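Local coordinates for nicotinate phosphoribosyltransferase (Saccharomyces cerevisiae, PDB 1VLP), which catalyses the ATP-dependent synthesis of nicotinate ribonucleotide from nicotinate and phosphoribosyl diphosphate, the first step in making NAD from nicotinic acid, at residues A260-M265 and P296-A301; E255-A260 and D283-D288; D289-F294 and S320-D325; K28-A33 and D266-T271. One frame throughout, in Å; residues are numbered along the deposited sequence.

Contact 1: A260-M265 and P296-A301; sequences ANKNAM and PPYSDA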
loop_
_atom_site.group_PDB
_atom_site.type_symbol
_atom_site.label_atom_id
_atom_site.label_comp_id
_atom_site.label_asym_id
_atom_site.label_seq_id
_atom_site.Cartn_x
_atom_site.Cartn_y
_atom_site.Cartn_z
ATOM N N ALA A 260 -12.356 -6.543 17.163
ATOM C CA ALA A 260 -11.323 -6.707 16.129
ATOM C C ALA A 260 -10.227 -5.623 16.187
ATOM O O ALA A 260 -9.054 -5.949 16.059
ATOM C CB ALA A 260 -11.950 -6.716 14.768
ATOM N N ASN A 261 -10.587 -4.358 16.412
ATOM C CA ASN A 261 -9.556 -3.310 16.463
ATOM C C ASN A 261 -8.549 -3.574 17.591
ATOM O O ASN A 261 -7.349 -3.574 17.366
ATOM C CB ASN A 261 -10.158 -1.916 16.499
ATOM C CG ASN A 261 -10.408 -1.350 15.104
ATOM O OD1 ASN A 261 -9.530 -1.403 14.245
ATOM N ND2 ASN A 261 -11.582 -0.770 14.897
ATOM N N LYS A 262 -9.050 -3.892 18.770
ATOM C CA LYS A 262 -8.188 -4.187 19.921
ATOM C C LYS A 262 -7.405 -5.474 19.692
ATOM O O LYS A 262 -6.213 -5.538 19.950
ATOM C CB LYS A 262 -9.041 -4.286 21.182
ATOM C CG LYS A 262 -8.221 -4.604 22.438
ATOM C CD LYS A 262 -8.862 -4.101 23.715
ATOM C CE LYS A 262 -7.902 -4.269 24.908
ATOM N NZ LYS A 262 -7.299 -5.663 24.918
ATOM N N ASN A 263 -8.062 -6.513 19.168
ATOM C CA ASN A 263 -7.378 -7.783 18.931
ATOM C C ASN A 263 -6.268 -7.626 17.917
ATOM O O ASN A 263 -5.180 -8.186 18.093
ATOM C CB ASN A 263 -8.349 -8.853 18.472
ATOM C CG ASN A 263 -9.205 -9.374 19.607
ATOM O OD1 ASN A 263 -8.829 -9.274 20.767
ATOM N ND2 ASN A 263 -10.370 -9.935 19.275
ATOM N N ALA A 264 -6.522 -6.836 16.868
ATOM C CA ALA A 264 -5.530 -6.577 15.857
ATOM C C ALA A 264 -4.338 -5.813 16.438
ATOM O O ALA A 264 -3.219 -6.137 16.084
ATOM C CB ALA A 264 -6.096 -5.804 14.654
HETATM N N MSE A 265 -4.563 -4.794 17.270
HETATM C CA MSE A 265 -3.428 -4.069 17.861
HETATM C C MSE A 265 -2.621 -4.993 18.770
HETATM O O MSE A 265 -1.385 -5.016 18.728
HETATM C CB MSE A 265 -3.877 -2.867 18.680
HETATM C CG MSE A 265 -4.564 -1.818 17.881
HETATM SE SE MSE A 265 -4.872 -0.240 19.046
HETATM C CE MSE A 265 -6.122 -0.843 20.258
ATOM N N PRO A 296 -4.098 4.158 26.749
ATOM C CA PRO A 296 -2.874 3.486 27.176
ATOM C C PRO A 296 -3.153 2.004 27.455
ATOM O O PRO A 296 -4.234 1.663 27.931
ATOM C CB PRO A 296 -2.452 4.290 28.413
ATOM C CG PRO A 296 -3.030 5.641 28.202
ATOM C CD PRO A 296 -4.371 5.334 27.592
ATOM N N PRO A 297 -2.225 1.116 27.086
ATOM C CA PRO A 297 -0.876 1.343 26.525
ATOM C C PRO A 297 -0.823 1.597 24.995
ATOM O O PRO A 297 0.173 2.113 24.481
ATOM C CB PRO A 297 -0.158 0.023 26.863
ATOM C CG PRO A 297 -1.252 -1.017 26.756
ATOM C CD PRO A 297 -2.545 -0.335 27.195
ATOM N N TYR A 298 -1.887 1.223 24.295
ATOM C CA TYR A 298 -1.977 1.316 22.806
ATOM C C TYR A 298 -1.619 2.697 22.279
ATOM O O TYR A 298 -0.776 2.832 21.373
ATOM C CB TYR A 298 -3.387 0.945 22.380
ATOM C CG TYR A 298 -3.740 -0.408 22.864
ATOM C CD1 TYR A 298 -3.160 -1.543 22.291
ATOM C CD2 TYR A 298 -4.606 -0.588 23.933
ATOM C CE1 TYR A 298 -3.492 -2.826 22.771
ATOM C CE2 TYR A 298 -4.909 -1.834 24.395
ATOM C CZ TYR A 298 -4.364 -2.944 23.813
ATOM O OH TYR A 298 -4.699 -4.175 24.345
ATOM N N SER A 299 -2.255 3.723 22.862
ATOM C CA SER A 299 -2.075 5.101 22.407
ATOM C C SER A 299 -0.690 5.642 22.706
ATOM O O SER A 299 -0.273 6.616 22.121
ATOM C CB SER A 299 -3.142 6.050 23.003
ATOM O OG SER A 299 -3.286 5.880 24.384
ATOM N N ASP A 300 0.005 5.037 23.672
ATOM C CA ASP A 300 1.409 5.346 23.921
ATOM C C ASP A 300 2.395 4.622 22.974
ATOM O O ASP A 300 3.390 5.231 22.551
ATOM C CB ASP A 300 1.716 5.084 25.387
ATOM C CG ASP A 300 0.932 6.000 26.295
ATOM O OD1 ASP A 300 0.738 7.197 25.925
ATOM O OD2 ASP A 300 0.496 5.506 27.348
ATOM N N ALA A 301 2.072 3.379 22.595
ATOM C CA ALA A 301 2.941 2.567 21.743
ATOM C C ALA A 301 3.009 3.054 20.288
ATOM O O ALA A 301 4.099 3.284 19.712
ATOM C CB ALA A 301 2.478 1.094 21.778
#

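Contact 2: E255-A260 and D283-D288; sequences EDYLHA and DTFGTD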
loop_
_atom_site.group_PDB
_atom_site.type_symbol
_atom_site.label_atom_id
_atom_site.label_comp_id
_atom_site.label_asym_id
_atom_site.label_seq_id
_atom_site.Cartn_x
_atom_site.Cartn_y
_atom_site.Cartn_z
ATOM N N GLU A 255 -15.404 -13.493 12.850
ATOM C CA GLU A 255 -16.475 -12.508 12.770
ATOM C C GLU A 255 -16.752 -11.794 14.113
ATOM O O GLU A 255 -17.859 -11.333 14.374
ATOM C CB GLU A 255 -17.722 -13.116 12.106
ATOM C CG GLU A 255 -17.448 -13.488 10.635
ATOM C CD GLU A 255 -18.714 -13.727 9.851
ATOM O OE1 GLU A 255 -19.561 -14.536 10.297
ATOM O OE2 GLU A 255 -18.869 -13.102 8.785
ATOM N N ASP A 256 -15.715 -11.682 14.950
ATOM C CA ASP A 256 -15.784 -10.821 16.107
ATOM C C ASP A 256 -15.324 -9.415 15.677
ATOM O O ASP A 256 -14.131 -9.052 15.820
ATOM C CB ASP A 256 -14.892 -11.332 17.249
ATOM C CG ASP A 256 -15.181 -10.614 18.572
ATOM O OD1 ASP A 256 -15.840 -9.535 18.571
ATOM O OD2 ASP A 256 -14.787 -11.152 19.624
ATOM N N TYR A 257 -16.273 -8.619 15.168
ATOM C CA TYR A 257 -15.948 -7.274 14.750
ATOM C C TYR A 257 -15.893 -6.371 15.954
ATOM O O TYR A 257 -15.116 -5.430 15.958
ATOM C CB TYR A 257 -16.941 -6.736 13.720
ATOM C CG TYR A 257 -16.734 -7.360 12.361
ATOM C CD1 TYR A 257 -17.225 -8.643 12.082
ATOM C CD2 TYR A 257 -16.018 -6.690 11.365
ATOM C CE1 TYR A 257 -17.028 -9.206 10.829
ATOM C CE2 TYR A 257 -15.812 -7.241 10.138
ATOM C CZ TYR A 257 -16.328 -8.497 9.866
ATOM O OH TYR A 257 -16.097 -9.048 8.634
ATOM N N LEU A 258 -16.713 -6.677 16.956
ATOM C CA LEU A 258 -16.793 -5.853 18.188
ATOM C C LEU A 258 -15.402 -5.705 18.843
ATOM O O LEU A 258 -15.092 -4.658 19.380
ATOM C CB LEU A 258 -17.790 -6.456 19.178
ATOM C CG LEU A 258 -18.164 -5.607 20.403
ATOM C CD1 LEU A 258 -18.848 -4.311 19.973
ATOM C CD2 LEU A 258 -19.060 -6.395 21.345
ATOM N N HIS A 259 -14.582 -6.749 18.799
ATOM C CA HIS A 259 -13.266 -6.687 19.423
ATOM C C HIS A 259 -12.093 -6.687 18.462
ATOM O O HIS A 259 -10.961 -6.808 18.896
ATOM C CB HIS A 259 -13.112 -7.833 20.416
ATOM C CG HIS A 259 -14.221 -7.903 21.415
ATOM N ND1 HIS A 259 -15.128 -8.939 21.446
ATOM C CD2 HIS A 259 -14.577 -7.057 22.411
ATOM C CE1 HIS A 259 -15.983 -8.738 22.437
ATOM N NE2 HIS A 259 -15.674 -7.601 23.033
ATOM N N ALA A 260 -12.356 -6.543 17.163
ATOM C CA ALA A 260 -11.323 -6.707 16.129
ATOM C C ALA A 260 -10.227 -5.623 16.187
ATOM O O ALA A 260 -9.054 -5.949 16.059
ATOM C CB ALA A 260 -11.950 -6.716 14.768
ATOM N N ASP A 283 -9.463 3.748 10.303
ATOM C CA ASP A 283 -10.735 3.900 9.567
ATOM C C ASP A 283 -11.373 2.606 9.029
ATOM O O ASP A 283 -12.485 2.636 8.500
ATOM C CB ASP A 283 -10.581 4.866 8.399
ATOM C CG ASP A 283 -9.623 4.354 7.313
ATOM O OD1 ASP A 283 -8.493 3.950 7.664
ATOM O OD2 ASP A 283 -9.978 4.387 6.109
ATOM N N THR A 284 -10.704 1.482 9.234
ATOM C CA THR A 284 -11.140 0.213 8.603
ATOM C C THR A 284 -12.622 -0.089 8.906
ATOM O O THR A 284 -13.412 -0.444 7.982
ATOM C CB THR A 284 -10.261 -0.927 9.042
ATOM O OG1 THR A 284 -8.888 -0.546 8.869
ATOM C CG2 THR A 284 -10.581 -2.221 8.204
ATOM N N PHE A 285 -12.986 -0.003 10.179
ATOM C CA PHE A 285 -14.375 -0.169 10.642
ATOM C C PHE A 285 -14.901 1.152 11.215
ATOM O O PHE A 285 -15.741 1.148 12.085
ATOM C CB PHE A 285 -14.507 -1.298 11.663
ATOM C CG PHE A 285 -14.076 -2.615 11.117
ATOM C CD1 PHE A 285 -14.450 -2.976 9.817
ATOM C CD2 PHE A 285 -13.249 -3.448 11.836
ATOM C CE1 PHE A 285 -13.988 -4.160 9.247
ATOM C CE2 PHE A 285 -12.807 -4.641 11.291
ATOM C CZ PHE A 285 -13.169 -4.984 9.991
ATOM N N GLY A 286 -14.347 2.235 10.704
ATOM C CA GLY A 286 -14.698 3.594 11.087
ATOM C C GLY A 286 -13.839 4.045 12.251
ATOM O O GLY A 286 -13.589 3.300 13.174
ATOM N N THR A 287 -13.326 5.253 12.158
ATOM C CA THR A 287 -12.457 5.776 13.210
ATOM C C THR A 287 -13.070 5.819 14.637
ATOM O O THR A 287 -12.374 5.542 15.618
ATOM C CB THR A 287 -11.873 7.109 12.750
ATOM O OG1 THR A 287 -11.012 6.863 11.633
ATOM C CG2 THR A 287 -11.084 7.754 13.872
ATOM N N ASP A 288 -14.364 6.085 14.753
ATOM C CA ASP A 288 -15.048 6.030 16.053
ATOM C C ASP A 288 -14.911 4.689 16.814
ATOM O O ASP A 288 -14.690 4.670 18.056
ATOM C CB ASP A 288 -16.521 6.372 15.848
ATOM C CG ASP A 288 -16.755 7.827 15.483
ATOM O OD1 ASP A 288 -15.843 8.652 15.657
ATOM O OD2 ASP A 288 -17.867 8.139 15.003
#

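Contact 3: D289-F294 and S320-D325; sequences DFLKSF and SHHYHD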
loop_
_atom_site.group_PDB
_atom_site.type_symbol
_atom_site.label_atom_id
_atom_site.label_comp_id
_atom_site.label_asym_id
_atom_site.label_seq_id
_atom_site.Cartn_x
_atom_site.Cartn_y
_atom_site.Cartn_z
ATOM N N ASP A 289 -15.061 3.567 16.099
ATOM C CA ASP A 289 -14.931 2.269 16.738
ATOM C C ASP A 289 -13.491 2.085 17.242
ATOM O O ASP A 289 -13.271 1.600 18.372
ATOM C CB ASP A 289 -15.260 1.129 15.782
ATOM C CG ASP A 289 -15.134 -0.198 16.456
ATOM O OD1 ASP A 289 -16.019 -0.444 17.287
ATOM O OD2 ASP A 289 -14.149 -0.936 16.209
ATOM N N PHE A 290 -12.543 2.456 16.373
ATOM C CA PHE A 290 -11.115 2.384 16.691
ATOM C C PHE A 290 -10.798 3.169 17.962
ATOM O O PHE A 290 -10.131 2.659 18.877
ATOM C CB PHE A 290 -10.232 2.880 15.559
ATOM C CG PHE A 290 -8.783 2.716 15.854
ATOM C CD1 PHE A 290 -8.130 1.524 15.607
ATOM C CD2 PHE A 290 -8.074 3.741 16.439
ATOM C CE1 PHE A 290 -6.820 1.373 15.932
ATOM C CE2 PHE A 290 -6.740 3.561 16.776
ATOM C CZ PHE A 290 -6.134 2.412 16.518
ATOM N N LEU A 291 -11.295 4.388 18.028
ATOM C CA LEU A 291 -11.032 5.278 19.187
ATOM C C LEU A 291 -11.528 4.746 20.551
ATOM O O LEU A 291 -10.909 5.010 21.596
ATOM C CB LEU A 291 -11.551 6.663 18.881
ATOM C CG LEU A 291 -10.730 7.430 17.819
ATOM C CD1 LEU A 291 -11.291 8.816 17.656
ATOM C CD2 LEU A 291 -9.185 7.477 18.057
ATOM N N LYS A 292 -12.579 3.924 20.577
ATOM C CA LYS A 292 -13.032 3.369 21.845
ATOM C C LYS A 292 -11.954 2.596 22.607
ATOM O O LYS A 292 -12.003 2.559 23.815
ATOM C CB LYS A 292 -14.206 2.395 21.670
ATOM C CG LYS A 292 -15.483 2.970 21.156
ATOM C CD LYS A 292 -16.483 1.815 20.889
ATOM C CE LYS A 292 -17.896 2.347 20.633
ATOM N NZ LYS A 292 -18.922 1.250 20.688
ATOM N N SER A 293 -11.012 1.962 21.897
ATOM C CA SER A 293 -9.955 1.170 22.543
ATOM C C SER A 293 -8.621 1.849 22.504
ATOM O O SER A 293 -7.618 1.256 22.949
ATOM C CB SER A 293 -9.818 -0.244 21.913
ATOM O OG SER A 293 -9.633 -0.229 20.516
ATOM N N PHE A 294 -8.567 3.053 21.908
ATOM C CA PHE A 294 -7.280 3.763 21.729
ATOM C C PHE A 294 -6.909 4.625 22.942
ATOM O O PHE A 294 -7.130 5.860 22.973
ATOM C CB PHE A 294 -7.318 4.610 20.455
ATOM C CG PHE A 294 -5.959 4.949 19.884
ATOM C CD1 PHE A 294 -4.951 3.959 19.732
ATOM C CD2 PHE A 294 -5.723 6.203 19.356
ATOM C CE1 PHE A 294 -3.740 4.217 19.142
ATOM C CE2 PHE A 294 -4.469 6.466 18.752
ATOM C CZ PHE A 294 -3.499 5.469 18.635
ATOM N N SER A 320 -6.958 15.072 16.900
ATOM C CA SER A 320 -6.377 16.047 17.810
ATOM C C SER A 320 -7.150 16.131 19.108
ATOM O O SER A 320 -6.571 16.069 20.190
ATOM C CB SER A 320 -6.299 17.441 17.145
ATOM O OG SER A 320 -5.856 18.420 18.063
ATOM N N HIS A 321 -8.472 16.258 19.011
ATOM C CA HIS A 321 -9.326 16.231 20.198
ATOM C C HIS A 321 -9.104 14.945 20.988
ATOM O O HIS A 321 -9.007 14.972 22.189
ATOM C CB HIS A 321 -10.796 16.361 19.787
ATOM C CG HIS A 321 -11.764 16.064 20.912
ATOM N ND1 HIS A 321 -11.861 16.871 22.014
ATOM C CD2 HIS A 321 -12.638 15.047 21.110
ATOM C CE1 HIS A 321 -12.749 16.376 22.858
ATOM N NE2 HIS A 321 -13.259 15.276 22.325
ATOM N N HIS A 322 -9.022 13.810 20.303
ATOM C CA HIS A 322 -8.794 12.565 21.019
ATOM C C HIS A 322 -7.494 12.590 21.783
ATOM O O HIS A 322 -7.470 12.276 22.961
ATOM C CB HIS A 322 -8.812 11.367 20.107
ATOM C CG HIS A 322 -8.779 10.067 20.849
ATOM N ND1 HIS A 322 -9.886 9.554 21.501
ATOM C CD2 HIS A 322 -7.770 9.190 21.052
ATOM C CE1 HIS A 322 -9.549 8.395 22.056
ATOM N NE2 HIS A 322 -8.281 8.149 21.780
ATOM N N TYR A 323 -6.405 12.940 21.123
ATOM C CA TYR A 323 -5.110 12.886 21.781
ATOM C C TYR A 323 -4.933 13.956 22.896
ATOM O O TYR A 323 -4.450 13.642 23.982
ATOM C CB TYR A 323 -4.016 13.054 20.752
ATOM C CG TYR A 323 -3.546 11.822 20.004
ATOM C CD1 TYR A 323 -3.148 10.666 20.690
ATOM C CD2 TYR A 323 -3.404 11.842 18.610
ATOM C CE1 TYR A 323 -2.661 9.550 20.015
ATOM C CE2 TYR A 323 -2.932 10.760 17.926
ATOM C CZ TYR A 323 -2.538 9.605 18.616
ATOM O OH TYR A 323 -2.035 8.535 17.854
ATOM N N HIS A 324 -5.360 15.172 22.628
ATOM C CA HIS A 324 -5.048 16.275 23.516
ATOM C C HIS A 324 -6.051 16.449 24.636
ATOM O O HIS A 324 -5.691 16.702 25.764
ATOM C CB HIS A 324 -5.012 17.587 22.711
ATOM C CG HIS A 324 -4.603 18.802 23.509
ATOM N ND1 HIS A 324 -3.366 18.913 24.112
ATOM C CD2 HIS A 324 -5.238 19.977 23.743
ATOM C CE1 HIS A 324 -3.270 20.092 24.711
ATOM N NE2 HIS A 324 -4.390 20.757 24.504
ATOM N N ASP A 325 -7.311 16.266 24.304
ATOM C CA ASP A 325 -8.414 16.409 25.243
ATOM C C ASP A 325 -8.749 15.109 25.964
ATOM O O ASP A 325 -8.853 15.118 27.204
ATOM C CB ASP A 325 -9.660 16.977 24.555
ATOM C CG ASP A 325 -9.469 18.439 24.052
ATOM O OD1 ASP A 325 -8.576 19.141 24.560
ATOM O OD2 ASP A 325 -10.223 18.847 23.136
#

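Contact 4: K28-A33 and D266-T271; sequences KITMHA and DCWINT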
loop_
_atom_site.group_PDB
_atom_site.type_symbol
_atom_site.label_atom_id
_atom_site.label_comp_id
_atom_site.label_asym_id
_atom_site.label_seq_id
_atom_site.Cartn_x
_atom_site.Cartn_y
_atom_site.Cartn_z
ATOM N N LYS A 28 3.923 -4.946 2.939
ATOM C CA LYS A 28 3.682 -6.352 2.579
ATOM C C LYS A 28 4.545 -7.341 3.350
ATOM O O LYS A 28 4.075 -8.393 3.769
ATOM C CB LYS A 28 3.760 -6.569 1.051
ATOM C CG LYS A 28 2.688 -5.819 0.276
ATOM C CD LYS A 28 1.398 -6.618 -0.063
ATOM C CE LYS A 28 0.475 -7.020 1.066
ATOM N NZ LYS A 28 -0.783 -7.605 0.461
ATOM N N ILE A 29 5.807 -6.997 3.587
ATOM C CA ILE A 29 6.693 -7.815 4.365
ATOM C C ILE A 29 6.347 -7.843 5.831
ATOM O O ILE A 29 6.405 -8.885 6.460
ATOM C CB ILE A 29 8.177 -7.384 4.085
ATOM C CG1 ILE A 29 8.522 -7.637 2.601
ATOM C CG2 ILE A 29 9.198 -8.092 4.990
ATOM C CD1 ILE A 29 8.410 -9.107 2.140
ATOM N N THR A 30 5.993 -6.705 6.405
ATOM C CA THR A 30 5.577 -6.710 7.832
ATOM C C THR A 30 4.260 -7.491 8.002
ATOM O O THR A 30 4.170 -8.315 8.930
ATOM C CB THR A 30 5.509 -5.306 8.433
ATOM O OG1 THR A 30 4.680 -4.463 7.635
ATOM C CG2 THR A 30 6.907 -4.713 8.518
HETATM N N MSE A 31 3.283 -7.322 7.112
HETATM C CA MSE A 31 2.116 -8.179 7.127
HETATM C C MSE A 31 2.437 -9.648 6.989
HETATM O O MSE A 31 1.905 -10.466 7.693
HETATM C CB MSE A 31 1.193 -7.824 5.945
HETATM C CG MSE A 31 0.332 -6.613 6.108
HETATM SE SE MSE A 31 -1.043 -7.021 7.470
HETATM C CE MSE A 31 -1.946 -8.360 6.649
ATOM N N HIS A 32 3.350 -9.954 6.074
ATOM C CA HIS A 32 3.778 -11.339 5.865
ATOM C C HIS A 32 4.307 -11.937 7.191
ATOM O O HIS A 32 3.983 -13.044 7.588
ATOM C CB HIS A 32 4.860 -11.381 4.774
ATOM C CG HIS A 32 5.183 -12.769 4.312
ATOM N ND1 HIS A 32 6.407 -13.095 3.740
ATOM C CD2 HIS A 32 4.451 -13.917 4.324
ATOM C CE1 HIS A 32 6.390 -14.382 3.404
ATOM N NE2 HIS A 32 5.234 -14.910 3.782
ATOM N N ALA A 33 5.176 -11.178 7.857
ATOM C CA ALA A 33 5.704 -11.580 9.180
ATOM C C ALA A 33 4.593 -11.723 10.193
ATOM O O ALA A 33 4.558 -12.699 10.935
ATOM C CB ALA A 33 6.725 -10.609 9.662
ATOM N N ASP A 266 -3.319 -5.758 19.602
ATOM C CA ASP A 266 -2.625 -6.676 20.478
ATOM C C ASP A 266 -1.723 -7.581 19.701
ATOM O O ASP A 266 -0.558 -7.810 20.089
ATOM C CB ASP A 266 -3.615 -7.524 21.248
ATOM C CG ASP A 266 -4.177 -6.818 22.442
ATOM O OD1 ASP A 266 -3.478 -6.001 23.038
ATOM O OD2 ASP A 266 -5.308 -7.142 22.825
ATOM N N CYS A 267 -2.249 -8.177 18.648
ATOM C CA CYS A 267 -1.481 -9.096 17.913
ATOM C C CYS A 267 -0.283 -8.426 17.263
ATOM O O CYS A 267 0.814 -8.975 17.217
ATOM C CB CYS A 267 -2.309 -9.729 16.805
ATOM S SG CYS A 267 -3.314 -11.075 17.298
ATOM N N TRP A 268 -0.501 -7.222 16.736
ATOM C CA TRP A 268 0.570 -6.496 16.062
ATOM C C TRP A 268 1.671 -6.223 17.083
ATOM O O TRP A 268 2.836 -6.472 16.832
ATOM C CB TRP A 268 0.023 -5.195 15.441
ATOM C CG TRP A 268 0.948 -4.509 14.463
ATOM C CD1 TRP A 268 1.708 -3.412 14.680
ATOM C CD2 TRP A 268 1.149 -4.860 13.079
ATOM N NE1 TRP A 268 2.358 -3.035 13.532
ATOM C CE2 TRP A 268 2.060 -3.923 12.541
ATOM C CE3 TRP A 268 0.664 -5.884 12.256
ATOM C CZ2 TRP A 268 2.468 -3.957 11.210
ATOM C CZ3 TRP A 268 1.090 -5.924 10.922
ATOM C CH2 TRP A 268 1.980 -4.969 10.427
ATOM N N ILE A 269 1.281 -5.748 18.256
ATOM C CA ILE A 269 2.236 -5.338 19.289
ATOM C C ILE A 269 2.998 -6.548 19.842
ATOM O O ILE A 269 4.207 -6.481 20.059
ATOM C CB ILE A 269 1.518 -4.579 20.427
ATOM C CG1 ILE A 269 1.180 -3.170 19.977
ATOM C CG2 ILE A 269 2.404 -4.445 21.674
ATOM C CD1 ILE A 269 0.149 -2.473 20.834
ATOM N N ASN A 270 2.273 -7.632 20.086
ATOM C CA ASN A 270 2.869 -8.863 20.569
ATOM C C ASN A 270 3.853 -9.437 19.537
ATOM O O ASN A 270 4.859 -10.033 19.930
ATOM C CB ASN A 270 1.779 -9.856 21.026
ATOM C CG ASN A 270 0.990 -9.365 22.270
ATOM O OD1 ASN A 270 1.454 -8.535 23.065
ATOM N ND2 ASN A 270 -0.217 -9.884 22.425
ATOM N N THR A 271 3.646 -9.178 18.245
ATOM C CA THR A 271 4.567 -9.627 17.202
ATOM C C THR A 271 5.862 -8.807 17.034
ATOM O O THR A 271 6.956 -9.361 16.920
ATOM C CB THR A 271 3.849 -9.698 15.841
ATOM O OG1 THR A 271 2.695 -10.528 16.002
ATOM C CG2 THR A 271 4.761 -10.262 14.732
#

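Contact 1: A260-M265 and P296-A301
A Met-aromatic contact between Met-265 and Tyr-298 joins helix 260-272 to the short helix 298-301, which leads into strand 304-307 of the parallel sheet of the barrel-like domain. Met-265, present as selenomethionine, lays its terminal methyl over one face of the tyrosine ring. CE sits 3.8 Å from the centroid of the Tyr-298 ring, 22° off the normal and displaced toward the rim, and its nearest ring atom is CG of Tyr-298 at 3.6 Å. The bend at the end of the chain (chi3 -68°) folds CE in over the ring. The selenium lies farther out and oblique to the ring, with SE of Met-265 also 3.8 Å from CB of Tyr-298. Ser-293 touches the same methyl, and Phe-290 also packs on this side chain.

The hydroxyl end of the tyrosine is held separately. Lys-262 runs out from the helix, crosses the tyrosine at about a right angle and turns at its last torsion, which brings the ammonium to the phenol: NZ of Lys-262 donates to OH of Tyr-298 at 3.0 Å. CE of Lys-262 comes along at 3.3 Å from the same oxygen. The phenol also bonds to Asp-266 OD1, one turn farther along the lysine's helix, while Lys-262 NZ and Asp-266 OD2 form a long, weak ion pair.

Because the lysine fills an acceptor position on OH, the phenol proton is probably directed to Asp-266. The tyrosine is thus fixed by an apolar methyl on its face and by two charged groups at its oxygen, and the pull of lysine and aspartate would probably polarise the O-H bond.

Contact 2: E255-A260 and D283-D288
Tyr-257 and Phe-285 meet as a T-shaped, edge-to-face pair that ties the loop between helices 244-254 and 260-272 to the turn following strand 279-281, in the TIM-barrel-like part of the enzyme. That turn starts at Asp-283: a type I beta turn closed by Gly-286 N bonding to Asp-283 O at 2.9 Å.

Thr-284 comes next. Its CG2 packs against one face of the Phe-285 ring, while its OG1 bonds to ND1 of His-244, the residue expected by similarity to be autophosphorylated but unmodified here.

Phe-285 then takes the tyrosine on its opposite face, the two ring planes standing 68° apart. Leading with the CD2-CE2 side, Tyr-257 brings CE2 to 3.5 Å from CZ of Phe-285. A little farther round, CB of Ala-260 meets CE2 of Phe-285 obliquely at 4.1 Å. A valine in place of Phe-285 would probably leave the tyrosine edge without a ring face to press on and open a gap beside Ala-260. The loop carrying Tyr-257 is itself shaped by an Asx motif, in which Asp-256 OD1 accepts from His-259 N at 3.1 Å, and by a nearly straight bond (169°) from ND1 of His-259 to OD2 of Asp-256.

Gly-286, whose positive phi suits a residue without a side chain, is the N-cap of helix 287-291. In that helix Asp-288 makes a salt bridge to Lys-318 of helix 312-326. Back at the ring pair, the second atom of the tyrosine's leading edge is almost as close as the first, CD2 of Tyr-257 lying 3.6 Å from CZ of Phe-285.

Contact 3: D289-F294 and S320-D325
His-322 swings its ring away from its own backbone N (chi1 -172°), off helix 312-326 and toward Leu-291 and Phe-294. Those two residues begin and end a type I beta turn, so the contact is a helix packed on a turn at the outside of the barrel-like domain. Leu-291, with CG set beside its backbone N, slides past the imidazole in the opposite direction and places CD2 over the centre of the ring, a CH-pi contact with 3.8 Å from CD2 of Leu-291 to the His-322 centroid.

The imidazole edge does the polar work. NE2 of His-322 donates to O of Phe-294 at 2.8 Å, nearly straight (165°), with the oxygen in the ring plane and the nitrogen in the carbonyl plane. That bond, together with the leucine on the face, fixes the rotation of the imidazole. An alanine instead of His-322 would probably leave the carbonyl of Phe-294 without this donor and Leu-291 CD2 without a surface to lie on.

One residue on, Tyr-323 reaches the phenylalanine ring, which has Phe-290 CE2 over one face. The tyrosine and Phe-294 rings are oblique, 58° between planes and 5.8 Å between centroids. Both also touch Val-305 on strand 304-307. The nearest approach is at the rim: OH of Tyr-323 lies 3.3 Å from CE2 of Phe-294, close to the plane of that ring.

Contact 4: K28-A33 and D266-T271
Trp-268 points the six-membered end of its indole at Thr-30, so that two helices, 26-38 of the N-terminal domain and 260-272 of the barrel-like domain, meet through an indole edge and not through a ring face. The backbones stay well apart, CA of Met-31 lying 9.2 Å from CA of Trp-268, and the indole spans most of that interval. Its CG is turned away from the backbone N (chi1 -167°), and CH2, at the far corner, is the atom that arrives first.

On the other helix, Thr-30 offers its CB and OG1 to that corner. OG1 of Thr-30 lies near the indole plane, 3.9 Å from CH2 of Trp-268, which is packing and no more. The hydroxyl's polar needs are met within its own helix by a bond to O of Tyr-27, a nicotinate-binding residue by similarity. Met-31, a selenomethionine, comes in obliquely beside the ring: SE of Met-31 is 4.2 Å from CZ3 of Trp-268, a Met-aromatic contact that is doubtful, since the residue has two modelled conformers.

The tryptophan is packed by its own surroundings as well, including an edge-to-face pairing with Phe-272 and contact with Ala-34 of the facing helix. One turn along, Thr-271 faces the N-terminal helix and touches Thr-37. Its OG1 bonds to ND2 of Asn-38 and also folds back on its own helix: OG1 of Thr-271 donates to O of Cys-267 at 2.7 Å, approaching from the face of that carbonyl opposite to the backbone N of Thr-271.

How the contacts relate
Helix 260-272 connects the set: its start lies in contacts 1 and 2, which share Ala-260, and its later turns in contact 4. Contacts 1 and 4 are joined by a short hydrogen bond, 2.6 Å from OH of Tyr-298 to OD1 of Asp-266. Contact 3 is tied to contact 1 by Asn-261 ND2, 2.9 Å from OD2 of Asp-289, with centres 11 Å apart. Contacts 2 and 3 adjoin along helix 287-291. Contact 4 lies nearest the probable nicotinate site: between side chains, Thr-30 is about 4 Å from Tyr-27, close in sequence too, and Trp-268 about 7 Å from Thr-241, against about 11 Å from Met-265 to Thr-241 and about 10 Å from Tyr-323 to Arg-306.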